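Local structure of putative decarboxylase involved in desferrioxamine biosynthesis (Erwinia amylovora, 5O5C) at residues T41-A46 / G81-A86; H415-A420 / D496-I501. The protein probably decarboxylates lysine with pyridoxal 5'-phosphate as cofactor, a step in the biosynthesis of the siderophore desferrioxamine. All blocks are in the same frame, centred on the assembly; numbering follows the deposited sequence.

In the fold
Interaction 1 and interaction 2 each join two helices, but they share no element. Interaction 1 (41-46 with 81-86) links helix 34-53 to the start of helix 83-95 at the surface. It is carried by polar side chains, and its centre lies about 32 Å from the centre of the chain, in the N-terminal region that meets the second subunit. Interaction 2 (415-420 with 496-501) is a buried contact made by L417, L418 and I498. It pairs helix 397-420 with helix 491-510 beside the four-stranded antiparallel sheet. The second subunit does not touch its two segments. The two centres are 42 Å apart, and both lie away from the pyridoxal phosphate pocket.

Interaction 1: T41-A46 / G81-A86; sequences TEQVLA and GSNEAA
Q43 of helix 34-53 reaches across to N83 and E84, the first two residues of helix 83-95. S82 stands just before them as the N-cap residue. The first helical turn is closed by the backbone bond from A86 N to S82 O, at 3.0 Å.

N83 directs its CB toward helix 34-53. The amide end of Q43 meets this CB, and the atom modelled as Q43 NE2 is 3.7 Å from N83 CB. The Q43 amide is probably turned over in the model, so its O and N may be exchanged. The two side chains cross at about a right angle, and their amide planes are 62° apart, so the amides do not stack. N83 also packs on V394 of the second subunit.

Both helices belong to the N-terminal helical region of the group II decarboxylase fold. In relatives such as DOPA decarboxylase, this region lies over the partner subunit. Helix 34-53 follows that pattern here. T41 packs on L45 of the second subunit and L45 on T41 of that chain, while T41 O accepts a hydrogen bond from Q123 NE2 of the same neighbour.

E84 comes next, and its CA lies 8.1 Å from the CA of Q43. Its chain bends at chi2 (74°), which in the model folds the carboxylate round to the side of Q43. The exact position of this carboxylate is doubtful, because it sits too close to the S82 hydroxyl. The E84 CG lies 4.1 Å from the Q43 CD. The atom modelled as Q43 OE1 is 2.8 Å from E84 OE2.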
loop_
_atom_site.group_PDB
_atom_site.type_symbol
_atom_site.label_atom_id
_atom_site.label_comp_id
_atom_site.label_asym_id
_atom_site.label_seq_id
_atom_site.Cartn_x
_atom_site.Cartn_y
_atom_site.Cartn_z
ATOM N N THR B 41 5.573 -21.577 13.312
ATOM C CA THR B 41 6.361 -20.380 13.662
ATOM C C THR B 41 7.693 -20.830 14.237
ATOM O O THR B 41 8.721 -20.237 13.934
ATOM C CB THR B 41 5.595 -19.444 14.595
ATOM O OG1 THR B 41 5.257 -20.151 15.780
ATOM C CG2 THR B 41 4.340 -18.977 13.964
ATOM N N GLU B 42 7.686 -21.940 14.978
ATOM C CA GLU B 42 8.906 -22.558 15.458
ATOM C C GLU B 42 9.835 -23.022 14.342
ATOM O O GLU B 42 11.030 -22.760 14.422
ATOM C CB GLU B 42 8.603 -23.693 16.473
ATOM C CG GLU B 42 8.233 -23.064 17.820
ATOM C CD GLU B 42 7.475 -23.966 18.747
ATOM O OE1 GLU B 42 7.301 -25.155 18.437
ATOM O OE2 GLU B 42 7.058 -23.477 19.822
ATOM N N GLN B 43 9.286 -23.635 13.291
ATOM C CA GLN B 43 10.087 -24.016 12.133
ATOM C C GLN B 43 10.761 -22.810 11.452
ATOM O O GLN B 43 11.934 -22.882 11.125
ATOM C CB GLN B 43 9.252 -24.764 11.092
ATOM C CG GLN B 43 8.761 -26.154 11.488
ATOM C CD GLN B 43 7.837 -26.773 10.426
ATOM O OE1 GLN B 43 7.984 -27.950 10.076
ATOM N NE2 GLN B 43 6.890 -25.983 9.911
ATOM N N VAL B 44 10.030 -21.712 11.226
ATOM C CA VAL B 44 10.617 -20.560 10.517
ATOM C C VAL B 44 11.720 -19.873 11.328
ATOM O O VAL B 44 12.728 -19.394 10.753
ATOM C CB VAL B 44 9.538 -19.563 10.074
ATOM C CG1 VAL B 44 10.135 -18.208 9.687
ATOM C CG2 VAL B 44 8.692 -20.159 8.943
ATOM N N LEU B 45 11.539 -19.796 12.644
ATOM C CA LEU B 45 12.596 -19.304 13.537
ATOM C C LEU B 45 13.883 -20.161 13.422
ATOM O O LEU B 45 14.996 -19.641 13.411
ATOM C CB LEU B 45 12.123 -19.315 14.995
ATOM C CG LEU B 45 11.037 -18.386 15.521
ATOM C CD1 LEU B 45 10.825 -18.695 17.009
ATOM C CD2 LEU B 45 11.384 -16.916 15.358
ATOM N N ALA B 46 13.719 -21.482 13.371
ATOM C CA ALA B 46 14.857 -22.409 13.148
ATOM C C ALA B 46 15.493 -22.171 11.759
ATOM O O ALA B 46 16.691 -22.005 11.636
ATOM C CB ALA B 46 14.396 -23.846 13.310
ATOM N N GLY B 81 3.426 -30.250 -1.148
ATOM C CA GLY B 81 4.350 -30.452 -0.053
ATOM C C GLY B 81 4.037 -29.496 1.100
ATOM O O GLY B 81 3.740 -28.346 0.902
ATOM N N SER B 82 4.104 -29.987 2.317
ATOM C CA SER B 82 3.841 -29.184 3.479
ATOM C C SER B 82 4.801 -27.988 3.587
ATOM O O SER B 82 5.577 -27.670 2.671
ATOM C CB SER B 82 4.024 -30.088 4.668
ATOM O OG SER B 82 5.308 -30.644 4.541
ATOM N N ASN B 83 4.686 -27.296 4.701
ATOM C CA ASN B 83 5.576 -26.206 5.061
ATOM C C ASN B 83 7.056 -26.572 4.881
ATOM O O ASN B 83 7.798 -25.838 4.293
ATOM C CB ASN B 83 5.328 -25.836 6.512
ATOM C CG ASN B 83 4.048 -25.065 6.713
ATOM O OD1 ASN B 83 3.459 -24.474 5.774
ATOM N ND2 ASN B 83 3.637 -25.014 7.934
ATOM N N GLU B 84 7.441 -27.759 5.348
ATOM C CA GLU B 84 8.835 -28.205 5.367
ATOM C C GLU B 84 9.359 -28.273 3.929
ATOM O O GLU B 84 10.412 -27.721 3.654
ATOM C CB GLU B 84 8.981 -29.547 6.108
ATOM C CG GLU B 84 8.353 -29.569 7.516
ATOM C CD GLU B 84 6.810 -29.627 7.503
ATOM O OE1 GLU B 84 6.263 -30.142 6.531
ATOM O OE2 GLU B 84 6.123 -29.150 8.419
ATOM N N ALA B 85 8.583 -28.852 3.009
ATOM C CA ALA B 85 8.893 -28.847 1.565
ATOM C C ALA B 85 8.890 -27.450 0.888
ATOM O O ALA B 85 9.750 -27.162 0.088
ATOM C CB ALA B 85 7.954 -29.775 0.819
ATOM N N ALA B 86 7.905 -26.601 1.154
ATOM C CA ALA B 86 7.903 -25.235 0.523
ATOM C C ALA B 86 9.116 -24.447 1.018
ATOM O O ALA B 86 9.810 -23.825 0.235
ATOM C CB ALA B 86 6.603 -24.507 0.833
#

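Interaction 2: H415-A420 / D496-I501; sequences HQLLNA and DVIALI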
loop_
_atom_site.group_PDB
_atom_site.type_symbol
_atom_site.label_atom_id
_atom_site.label_comp_id
_atom_site.label_asym_id
_atom_site.label_seq_id
_atom_site.Cartn_x
_atom_site.Cartn_y
_atom_site.Cartn_z
ATOM N N HIS B 415 32.787 10.280 4.811
ATOM C CA HIS B 415 33.165 11.446 4.030
ATOM C C HIS B 415 34.644 11.776 4.224
ATOM O O HIS B 415 35.347 12.056 3.248
ATOM C CB HIS B 415 32.350 12.672 4.409
ATOM C CG HIS B 415 32.781 13.904 3.682
ATOM N ND1 HIS B 415 33.374 14.978 4.317
ATOM C CD2 HIS B 415 32.759 14.203 2.366
ATOM C CE1 HIS B 415 33.682 15.898 3.421
ATOM N NE2 HIS B 415 33.324 15.449 2.227
ATOM N N GLN B 416 35.103 11.731 5.485
ATOM C CA GLN B 416 36.508 11.890 5.775
ATOM C C GLN B 416 37.341 10.862 5.032
ATOM O O GLN B 416 38.263 11.252 4.327
ATOM C CB GLN B 416 36.803 11.882 7.279
ATOM C CG GLN B 416 36.307 13.128 7.973
ATOM C CD GLN B 416 36.619 13.151 9.465
ATOM O OE1 GLN B 416 36.552 12.128 10.155
ATOM N NE2 GLN B 416 36.965 14.337 9.972
ATOM N N LEU B 417 36.992 9.586 5.115
ATOM C CA LEU B 417 37.792 8.514 4.466
ATOM C C LEU B 417 37.801 8.547 2.947
ATOM O O LEU B 417 38.791 8.133 2.333
ATOM C CB LEU B 417 37.272 7.142 4.835
ATOM C CG LEU B 417 37.260 6.677 6.261
ATOM C CD1 LEU B 417 36.394 5.428 6.353
ATOM C CD2 LEU B 417 38.679 6.444 6.738
ATOM N N LEU B 418 36.673 8.951 2.357
ATOM C CA LEU B 418 36.530 9.096 0.920
ATOM C C LEU B 418 37.379 10.262 0.398
ATOM O O LEU B 418 38.082 10.102 -0.618
ATOM C CB LEU B 418 35.054 9.298 0.510
ATOM C CG LEU B 418 34.121 8.082 0.722
ATOM C CD1 LEU B 418 32.702 8.478 0.451
ATOM C CD2 LEU B 418 34.459 6.890 -0.128
ATOM N N ASN B 419 37.309 11.403 1.094
ATOM C CA ASN B 419 38.006 12.623 0.695
ATOM C C ASN B 419 39.511 12.423 0.812
ATOM O O ASN B 419 40.242 12.674 -0.119
ATOM C CB ASN B 419 37.538 13.819 1.549
ATOM C CG ASN B 419 37.933 15.155 0.959
ATOM O OD1 ASN B 419 37.845 15.373 -0.265
ATOM N ND2 ASN B 419 38.359 16.070 1.820
ATOM N N ALA B 420 39.950 11.933 1.964
ATOM C CA ALA B 420 41.312 11.455 2.163
ATOM C C ALA B 420 41.903 10.685 0.949
ATOM O O ALA B 420 43.082 10.851 0.621
ATOM C CB ALA B 420 41.358 10.600 3.423
ATOM N N ASP B 496 36.716 -1.181 4.195
ATOM C CA ASP B 496 36.663 -2.361 3.330
ATOM C C ASP B 496 36.050 -2.056 1.962
ATOM O O ASP B 496 36.622 -2.445 0.903
ATOM C CB ASP B 496 35.888 -3.502 4.039
ATOM C CG ASP B 496 36.701 -4.185 5.132
ATOM O OD1 ASP B 496 37.902 -3.903 5.278
ATOM O OD2 ASP B 496 36.161 -5.043 5.849
ATOM N N VAL B 497 34.913 -1.337 1.978
ATOM C CA VAL B 497 34.064 -1.169 0.778
ATOM C C VAL B 497 34.772 -0.173 -0.151
ATOM O O VAL B 497 34.909 -0.406 -1.358
ATOM C CB VAL B 497 32.612 -0.741 1.122
ATOM C CG1 VAL B 497 31.735 -0.665 -0.124
ATOM C CG2 VAL B 497 31.951 -1.720 2.077
ATOM N N ILE B 498 35.298 0.878 0.434
ATOM C CA ILE B 498 36.176 1.779 -0.296
ATOM C C ILE B 498 37.281 1.022 -1.019
ATOM O O ILE B 498 37.541 1.343 -2.157
ATOM C CB ILE B 498 36.795 2.857 0.585
ATOM C CG1 ILE B 498 35.687 3.754 1.117
ATOM C CG2 ILE B 498 37.814 3.658 -0.221
ATOM C CD1 ILE B 498 36.148 4.761 2.147
ATOM N N ALA B 499 37.895 0.015 -0.379
ATOM C CA ALA B 499 39.015 -0.735 -0.985
ATOM C C ALA B 499 38.560 -1.595 -2.150
ATOM O O ALA B 499 39.273 -1.764 -3.157
ATOM C CB ALA B 499 39.707 -1.601 0.055
ATOM N N LEU B 500 37.370 -2.169 -1.985
ATOM C CA LEU B 500 36.669 -2.872 -3.044
ATOM C C LEU B 500 36.359 -1.975 -4.246
ATOM O O LEU B 500 36.633 -2.315 -5.391
ATOM C CB LEU B 500 35.370 -3.441 -2.463
ATOM C CG LEU B 500 34.828 -4.713 -3.063
ATOM C CD1 LEU B 500 35.868 -5.816 -3.005
ATOM C CD2 LEU B 500 33.567 -5.100 -2.294
ATOM N N ILE B 501 35.813 -0.814 -3.973
ATOM C CA ILE B 501 35.579 0.169 -5.011
ATOM C C ILE B 501 36.871 0.486 -5.779
ATOM O O ILE B 501 36.869 0.429 -7.014
ATOM C CB ILE B 501 34.976 1.428 -4.418
ATOM C CG1 ILE B 501 33.512 1.163 -4.018
ATOM C CG2 ILE B 501 34.992 2.601 -5.370
ATOM C CD1 ILE B 501 33.030 2.199 -3.047
#
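L417 and L418 of helix 397-420 both touch the end of I498 on helix 491-510. The contact belongs to the C-terminal small domain of a fold type I PLP enzyme, where helices pack on an antiparallel sheet. The two helices come close here, with the CA atoms of L418 and I498 7.4 Å apart.

L417 is partly exposed and lies at the border of the contact. It touches I498 with its stem: L417 CB is 3.8 Å from I498 CD1. Its branch runs on past this point, and L417 CD1 is already 4.3 Å from I498 CD1.

L418 is buried and supplies the closer contact. Its CG lies beside the backbone N, anti to the carbonyl carbon (chi1 -68°). This torsion carries the branch over to helix 491-510, although the CB does not point straight at it. L418 CD2 then meets I498 CD1 at 3.5 Å. The two side chains cross at a slant, so this leucine methyl lies against the last two carbons of the isoleucine chain. L418 CG stands a little further back, 4.1 Å from I498 CD1. The same leucine packs on I424, V426, Q435 and F437 of the sheet.

I501, one turn after I498, also packs on F437, so both helices share this residue of strand 434-439. I501 itself stays back from the leucines, with its CD1 5.7 Å from L418 CD2.

I498 sends its CG1 branch between the two leucines in an extended form (chi2 173°). Its CD1 methyl faces both L417 and L418, and its CG1 lies 3.6 Å from L418 CD2.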